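Local coordinates for hypothetical protein PA4535 (Pseudomonas aeruginosa, PDB 1Y0K) that is of unknown function but belongs to the DUF1780 family of putative endonucleases in the PD-(D/E)XK nuclease clan, at residues A[110-115]-A[157-162]; A[152-157]-A[176-181]. All coordinates share one frame; numbering follows the deposited sequence.

How the contacts relate
Contacts 1 and 2 lie side by side on one flank of the fold, their centres about 10 Å apart. Their segments alternate along the chain: 110-115, 152-157, 157-162 and 176-181, with P157 closing one contact's segment and opening the other's. The two-stranded parallel sheet of 107-110 and 150-153 leads into both: the first strand runs into helix 111-116 of contact 1, the second into the turn of contact 2. T156 OG1 of contact 2 probably bonds to A111 N of contact 1, while L114 packs on F179 and F158 on R181. Together they lay this small sheet, helix and proline-rich loop against strand 179-185 of the main mixed sheet.

Contact 1 (A[110-115]-A[157-162])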
ATOM      1  N   ALA A 110     -15.997   4.616  -1.929  1.00 18.94           N
ATOM      2  CA  ALA A 110     -16.226   3.228  -1.535  1.00 17.95           C
ATOM      3  C   ALA A 110     -14.944   2.409  -1.660  1.00 17.48           C
ATOM      4  O   ALA A 110     -14.076   2.705  -2.487  1.00 16.90           O
ATOM      5  CB  ALA A 110     -17.345   2.600  -2.368  1.00 18.30           C
ATOM      6  N   ALA A 111     -14.828   1.380  -0.830  1.00 17.14           N
ATOM      7  CA  ALA A 111     -13.644   0.528  -0.827  1.00 17.21           C
ATOM      8  C   ALA A 111     -13.379  -0.060  -2.207  1.00 17.30           C
ATOM      9  O   ALA A 111     -12.228  -0.185  -2.618  1.00 17.43           O
ATOM     10  CB  ALA A 111     -13.780  -0.573   0.213  1.00 17.42           C
ATOM     11  N   ALA A 112     -14.449  -0.422  -2.914  1.00 17.23           N
ATOM     12  CA  ALA A 112     -14.344  -0.977  -4.257  1.00 17.55           C
ATOM     13  C   ALA A 112     -13.664   0.007  -5.205  1.00 17.85           C
ATOM     14  O   ALA A 112     -12.760  -0.367  -5.955  1.00 17.33           O
ATOM     15  CB  ALA A 112     -15.741  -1.362  -4.779  1.00 17.95           C
ATOM     16  N   GLU A 113     -14.101   1.262  -5.159  1.00 18.15           N
ATOM     17  CA  GLU A 113     -13.545   2.307  -6.021  1.00 19.06           C
ATOM     18  C   GLU A 113     -12.108   2.646  -5.614  1.00 18.38           C
ATOM     19  O   GLU A 113     -11.262   2.882  -6.477  1.00 18.15           O
ATOM     20  CB  GLU A 113     -14.429   3.559  -6.010  1.00 19.32           C
ATOM     21  CG  GLU A 113     -15.667   3.515  -6.920  1.00 23.51           C
ATOM     22  CD  GLU A 113     -16.744   2.537  -6.472  1.00 28.05           C
ATOM     23  OE1 GLU A 113     -16.817   2.207  -5.267  1.00 31.26           O
ATOM     24  OE2 GLU A 113     -17.528   2.089  -7.336  1.00 32.09           O
ATOM     25  N   LEU A 114     -11.834   2.644  -4.306  1.00 17.71           N
ATOM     26  CA  LEU A 114     -10.480   2.861  -3.786  1.00 17.35           C
ATOM     27  C   LEU A 114      -9.526   1.779  -4.310  1.00 16.70           C
ATOM     28  O   LEU A 114      -8.437   2.060  -4.821  1.00 16.55           O
ATOM     29  CB  LEU A 114     -10.503   2.832  -2.257  1.00 17.82           C
ATOM     30  CG  LEU A 114      -9.174   2.978  -1.522  1.00 18.82           C
ATOM     31  CD1 LEU A 114      -8.579   4.352  -1.792  1.00 21.52           C
ATOM     32  CD2 LEU A 114      -9.378   2.750  -0.015  1.00 19.18           C
ATOM     33  N   GLN A 115      -9.956   0.536  -4.182  1.00 15.48           N
ATOM     34  CA  GLN A 115      -9.186  -0.602  -4.648  1.00 15.86           C
ATOM     35  C   GLN A 115      -8.942  -0.535  -6.159  1.00 15.54           C
ATOM     36  O   GLN A 115      -7.865  -0.915  -6.638  1.00 14.95           O
ATOM     37  CB  GLN A 115      -9.939  -1.873  -4.250  1.00 15.98           C
ATOM     38  CG  GLN A 115      -9.402  -3.187  -4.750  1.00 18.27           C
ATOM     39  CD  GLN A 115     -10.056  -4.333  -4.014  1.00 20.71           C
ATOM     40  OE1 GLN A 115      -9.784  -4.545  -2.838  1.00 23.89           O
ATOM     41  NE2 GLN A 115     -10.947  -5.053  -4.688  1.00 22.58           N
ATOM     42  N   PRO A 157     -17.620  -2.528   2.183  1.00 18.89           N
ATOM     43  CA  PRO A 157     -16.740  -3.693   2.180  1.00 19.00           C
ATOM     44  C   PRO A 157     -15.782  -3.749   0.979  1.00 19.04           C
ATOM     45  O   PRO A 157     -16.126  -3.271  -0.089  1.00 18.53           O
ATOM     46  CB  PRO A 157     -17.722  -4.864   2.122  1.00 19.10           C
ATOM     47  CG  PRO A 157     -18.926  -4.334   1.443  1.00 20.07           C
ATOM     48  CD  PRO A 157     -18.965  -2.834   1.660  1.00 19.54           C
ATOM     49  N   PHE A 158     -14.595  -4.324   1.173  1.00 19.69           N
ATOM     50  CA  PHE A 158     -13.677  -4.558   0.050  1.00 19.96           C
ATOM     51  C   PHE A 158     -14.102  -5.781  -0.751  1.00 20.41           C
ATOM     52  O   PHE A 158     -14.193  -6.881  -0.190  1.00 21.37           O
ATOM     53  CB  PHE A 158     -12.245  -4.742   0.545  1.00 19.63           C
ATOM     54  CG  PHE A 158     -11.581  -3.470   0.932  1.00 19.28           C
ATOM     55  CD1 PHE A 158     -11.789  -2.915   2.197  1.00 18.46           C
ATOM     56  CD2 PHE A 158     -10.755  -2.805   0.027  1.00 19.30           C
ATOM     57  CE1 PHE A 158     -11.173  -1.728   2.564  1.00 18.30           C
ATOM     58  CE2 PHE A 158     -10.129  -1.609   0.390  1.00 18.16           C
ATOM     59  CZ  PHE A 158     -10.332  -1.072   1.656  1.00 18.41           C
ATOM     60  N   PRO A 159     -14.366  -5.599  -2.062  1.00 20.47           N
ATOM     61  CA  PRO A 159     -14.738  -6.746  -2.878  1.00 20.64           C
ATOM     62  C   PRO A 159     -13.510  -7.616  -3.147  1.00 20.68           C
ATOM     63  O   PRO A 159     -12.376  -7.128  -3.010  1.00 19.78           O
ATOM     64  CB  PRO A 159     -15.239  -6.098  -4.169  1.00 21.02           C
ATOM     65  CG  PRO A 159     -14.494  -4.830  -4.268  1.00 20.69           C
ATOM     66  CD  PRO A 159     -14.325  -4.353  -2.854  1.00 20.23           C
ATOM     67  N   PRO A 160     -13.720  -8.902  -3.492  1.00 20.96           N
ATOM     68  CA  PRO A 160     -12.591  -9.743  -3.891  1.00 21.18           C
ATOM     69  C   PRO A 160     -11.750  -9.054  -4.965  1.00 20.73           C
ATOM     70  O   PRO A 160     -12.309  -8.513  -5.916  1.00 20.97           O
ATOM     71  CB  PRO A 160     -13.270 -10.989  -4.476  1.00 21.16           C
ATOM     72  CG  PRO A 160     -14.570 -11.076  -3.752  1.00 22.21           C
ATOM     73  CD  PRO A 160     -14.996  -9.641  -3.527  1.00 21.36           C
ATOM     74  N   PRO A 161     -10.414  -9.041  -4.794  1.00 20.18           N
ATOM     75  CA  PRO A 161      -9.510  -8.412  -5.749  1.00 20.27           C
ATOM     76  C   PRO A 161      -9.182  -9.320  -6.937  1.00 20.51           C
ATOM     77  O   PRO A 161      -8.014  -9.653  -7.171  1.00 20.02           O
ATOM     78  CB  PRO A 161      -8.256  -8.144  -4.907  1.00 20.10           C
ATOM     79  CG  PRO A 161      -8.233  -9.252  -3.931  1.00 19.72           C
ATOM     80  CD  PRO A 161      -9.685  -9.595  -3.638  1.00 20.53           C
ATOM     81  N   THR A 162     -10.211  -9.677  -7.701  1.00 20.78           N
ATOM     82  CA  THR A 162     -10.080 -10.716  -8.740  1.00 20.87           C
ATOM     83  C   THR A 162      -9.103 -10.361  -9.867  1.00 20.01           C
ATOM     84  O   THR A 162      -8.324 -11.207 -10.308  1.00 19.42           O
ATOM     85  CB  THR A 162     -11.447 -11.103  -9.335  1.00 21.62           C
ATOM     86  OG1 THR A 162     -12.038  -9.956  -9.946  1.00 24.02           O
ATOM     87  CG2 THR A 162     -12.393 -11.632  -8.243  1.00 22.92           C
TER
HETATM   88  O   HOH W   1     -17.064  -1.060  -1.598  1.00 17.04           O
HETATM   89  O   HOH W   2     -10.063  -6.737  -1.723  1.00 26.06           O
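The methyl of A111 stands almost exactly over the middle of the F158 ring, 3.5 Å from CB to the ring centroid and only 3° off the ring normal. It is a CH-pi contact in which all six ring carbons lie at nearly equal distances from one methyl carbon. F158 reaches this place with CG anti to its own carbonyl carbon, which swings the ring from the loop in against the first turn of helix 111-116. L114 CD2 approaches the same ring obliquely at CZ. At the ring's edge, near its plane, Q115 OE1 sits 3.5 Å from F158 CD2, the amide turned 38° against the ring. Q115 reaches the proline run with an extended chain, CG anti to the backbone N (chi1 174°). Its NE2 donates to P159 O at 3.0 Å, nearly straight at the hydrogen; the acceptor lies close to the amide plane, whereas the donor stands well above the plane of the carbonyl. This bond orients the amide; a water near both P159 O and Q115 OE1 lies implausibly close to OE1, so that link is doubtful. A second water links A112 N to P157 O, at 3.0 Å and 2.8 Å from those atoms, bridging the helix start to the loop. Between the two waters, the CG and CD atoms of P159 lie against A112, with A112 CB 3.7 Å from P159 CG. Beyond the contact, L183 and F184 of strand 179-185 pack on Q115 and P161. A110 is the N-cap residue of the helix, and the proline-rich 157-161 loop runs across this N-terminal turn before P161, centre of an inverse gamma turn, takes the N-cap position of helix 162-166.

Contact 2 (A[152-157]-A[176-181]); sequences PDFNTP and GPTFAR
F154 and F179 form an offset edge-to-face aromatic pair that joins the type I beta turn D153-T156, which follows on from strand 150-153, to the start of strand 179-185 in the main mixed sheet. The ring centroids are 5.9 Å apart and the planes 65° from each other, with the edge of F154 directed toward the face of F179. F154 CE2 also meets F179 CB at 3.7 Å; with CG beside its backbone N (chi1 -65°), F154 extends its ring from the turn toward the strand. Aliphatic packing adds to this: within its own segment P152 CB lies over one face of the F154 ring, offset toward its rim, while across the contact P152 CG approaches F179 CE2 obliquely at 4.1 Å. No hydrogen bond crosses between the segments. T178 instead brings its hydroxyl oxygen to the edge of the F154 ring near CZ and alongside P152 CD, in van der Waals contact. The polar bonds belong to the turn: D153 OD1 accepts from N155 N in an Asx turn, and D153 O takes both T156 N and T156 OG1. R108 holds P152 O from the partner strand, and M174 packs on F179 within the main sheet. The hydroxyl bond that fastens the turn, T156 OG1 to D153 O, is 2.7 Å long and lies in the carbonyl plane.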
ATOM      1  N   PRO A 152     -11.361   7.228   2.242  1.00 18.03           N
ATOM      2  CA  PRO A 152     -12.112   5.964   2.101  1.00 17.25           C
ATOM      3  C   PRO A 152     -13.405   5.963   2.894  1.00 17.13           C
ATOM      4  O   PRO A 152     -13.476   6.552   3.977  1.00 18.17           O
ATOM      5  CB  PRO A 152     -11.152   4.920   2.678  1.00 17.30           C
ATOM      6  CG  PRO A 152      -9.792   5.556   2.563  1.00 18.26           C
ATOM      7  CD  PRO A 152     -10.042   7.005   2.859  1.00 18.30           C
ATOM      8  N   ASP A 153     -14.427   5.320   2.346  1.00 16.45           N
ATOM      9  CA  ASP A 153     -15.641   5.074   3.097  1.00 16.21           C
ATOM     10  C   ASP A 153     -15.468   3.724   3.786  1.00 15.09           C
ATOM     11  O   ASP A 153     -15.623   2.673   3.165  1.00 14.45           O
ATOM     12  CB  ASP A 153     -16.860   5.071   2.187  1.00 16.77           C
ATOM     13  CG  ASP A 153     -18.158   4.986   2.959  1.00 19.41           C
ATOM     14  OD1 ASP A 153     -18.133   4.559   4.145  1.00 19.87           O
ATOM     15  OD2 ASP A 153     -19.215   5.326   2.365  1.00 22.16           O
ATOM     16  N   PHE A 154     -15.116   3.766   5.066  1.00 14.99           N
ATOM     17  CA  PHE A 154     -14.821   2.554   5.810  1.00 15.89           C
ATOM     18  C   PHE A 154     -16.071   1.734   6.169  1.00 16.17           C
ATOM     19  O   PHE A 154     -15.971   0.619   6.700  1.00 16.80           O
ATOM     20  CB  PHE A 154     -13.966   2.897   7.048  1.00 16.23           C
ATOM     21  CG  PHE A 154     -12.595   3.440   6.701  1.00 16.93           C
ATOM     22  CD1 PHE A 154     -12.258   4.768   6.978  1.00 18.74           C
ATOM     23  CD2 PHE A 154     -11.654   2.627   6.078  1.00 18.10           C
ATOM     24  CE1 PHE A 154     -10.994   5.268   6.662  1.00 18.24           C
ATOM     25  CE2 PHE A 154     -10.396   3.113   5.743  1.00 17.77           C
ATOM     26  CZ  PHE A 154     -10.061   4.437   6.034  1.00 17.35           C
ATOM     27  N   ASN A 155     -17.244   2.270   5.847  1.00 16.15           N
ATOM     28  CA  ASN A 155     -18.494   1.537   6.046  1.00 17.20           C
ATOM     29  C   ASN A 155     -18.845   0.611   4.893  1.00 17.69           C
ATOM     30  O   ASN A 155     -19.868  -0.082   4.940  1.00 18.11           O
ATOM     31  CB  ASN A 155     -19.644   2.505   6.314  1.00 17.54           C
ATOM     32  CG  ASN A 155     -19.447   3.289   7.594  1.00 17.20           C
ATOM     33  OD1 ASN A 155     -18.802   2.817   8.533  1.00 18.39           O
ATOM     34  ND2 ASN A 155     -19.978   4.500   7.630  1.00 17.30           N
ATOM     35  N   THR A 156     -17.993   0.609   3.871  1.00 17.50           N
ATOM     36  CA  THR A 156     -18.197  -0.194   2.669  1.00 18.17           C
ATOM     37  C   THR A 156     -17.189  -1.350   2.654  1.00 18.41           C
ATOM     38  O   THR A 156     -16.046  -1.195   3.099  1.00 17.78           O
ATOM     39  CB  THR A 156     -18.083   0.662   1.387  1.00 18.16           C
ATOM     40  OG1 THR A 156     -16.751   1.192   1.268  1.00 18.39           O
ATOM     41  CG2 THR A 156     -19.066   1.833   1.444  1.00 18.26           C
ATOM     42  N   PRO A 157     -17.620  -2.528   2.183  1.00 18.89           N
ATOM     43  CA  PRO A 157     -16.740  -3.693   2.180  1.00 19.00           C
ATOM     44  C   PRO A 157     -15.782  -3.749   0.979  1.00 19.04           C
ATOM     45  O   PRO A 157     -16.126  -3.271  -0.089  1.00 18.53           O
ATOM     46  CB  PRO A 157     -17.722  -4.864   2.122  1.00 19.10           C
ATOM     47  CG  PRO A 157     -18.926  -4.334   1.443  1.00 20.07           C
ATOM     48  CD  PRO A 157     -18.965  -2.834   1.660  1.00 19.54           C
ATOM     49  N   GLY A 176      -1.881   3.742   3.726  1.00 13.67           N
ATOM     50  CA  GLY A 176      -1.927   5.185   3.535  1.00 13.96           C
ATOM     51  C   GLY A 176      -2.023   5.841   4.893  1.00 14.19           C
ATOM     52  O   GLY A 176      -1.996   5.163   5.911  1.00 14.25           O
ATOM     53  N   PRO A 177      -2.138   7.175   4.922  1.00 14.95           N
ATOM     54  CA  PRO A 177      -2.219   7.834   6.221  1.00 15.40           C
ATOM     55  C   PRO A 177      -3.422   7.374   7.056  1.00 15.83           C
ATOM     56  O   PRO A 177      -3.358   7.397   8.291  1.00 17.34           O
ATOM     57  CB  PRO A 177      -2.306   9.326   5.856  1.00 15.68           C
ATOM     58  CG  PRO A 177      -1.697   9.407   4.451  1.00 15.94           C
ATOM     59  CD  PRO A 177      -2.145   8.126   3.798  1.00 15.42           C
ATOM     60  N   THR A 178      -4.494   6.920   6.409  1.00 15.14           N
ATOM     61  CA  THR A 178      -5.713   6.572   7.156  1.00 15.89           C
ATOM     62  C   THR A 178      -5.904   5.088   7.470  1.00 15.13           C
ATOM     63  O   THR A 178      -6.719   4.750   8.322  1.00 15.60           O
ATOM     64  CB  THR A 178      -6.990   7.059   6.448  1.00 15.67           C
ATOM     65  OG1 THR A 178      -7.091   6.431   5.163  1.00 18.50           O
ATOM     66  CG2 THR A 178      -6.951   8.583   6.266  1.00 17.58           C
ATOM     67  N   PHE A 179      -5.180   4.205   6.782  1.00 14.46           N
ATOM     68  CA  PHE A 179      -5.463   2.770   6.929  1.00 13.85           C
ATOM     69  C   PHE A 179      -4.381   1.893   6.320  1.00 13.00           C
ATOM     70  O   PHE A 179      -3.533   2.373   5.576  1.00 12.21           O
ATOM     71  CB  PHE A 179      -6.811   2.424   6.281  1.00 15.12           C
ATOM     72  CG  PHE A 179      -6.728   2.203   4.793  1.00 17.31           C
ATOM     73  CD1 PHE A 179      -6.747   0.909   4.274  1.00 19.83           C
ATOM     74  CD2 PHE A 179      -6.599   3.279   3.923  1.00 19.55           C
ATOM     75  CE1 PHE A 179      -6.661   0.690   2.902  1.00 21.88           C
ATOM     76  CE2 PHE A 179      -6.511   3.073   2.532  1.00 22.24           C
ATOM     77  CZ  PHE A 179      -6.538   1.775   2.028  1.00 21.64           C
ATOM     78  N   ALA A 180      -4.430   0.605   6.654  1.00 12.29           N
ATOM     79  CA  ALA A 180      -3.643  -0.424   5.965  1.00 11.15           C
ATOM     80  C   ALA A 180      -4.510  -1.667   5.811  1.00 11.62           C
ATOM     81  O   ALA A 180      -5.395  -1.938   6.636  1.00 11.50           O
ATOM     82  CB  ALA A 180      -2.387  -0.737   6.735  1.00 11.57           C
ATOM     83  N   ARG A 181      -4.284  -2.408   4.734  1.00 11.33           N
ATOM     84  CA  ARG A 181      -5.002  -3.651   4.522  1.00 11.72           C
ATOM     85  C   ARG A 181      -4.187  -4.576   3.633  1.00 11.59           C
ATOM     86  O   ARG A 181      -3.644  -4.147   2.613  1.00 11.94           O
ATOM     87  CB  ARG A 181      -6.366  -3.385   3.873  1.00 12.11           C
ATOM     88  CG  ARG A 181      -7.169  -4.655   3.590  1.00 12.23           C
ATOM     89  CD  ARG A 181      -8.509  -4.323   2.925  1.00 13.64           C
ATOM     90  NE  ARG A 181      -9.235  -5.540   2.564  1.00 17.47           N
ATOM     91  CZ  ARG A 181     -10.112  -6.160   3.356  1.00 17.95           C
ATOM     92  NH1 ARG A 181     -10.421  -5.668   4.552  1.00 18.37           N
ATOM     93  NH2 ARG A 181     -10.704  -7.271   2.939  1.00 17.37           N
TER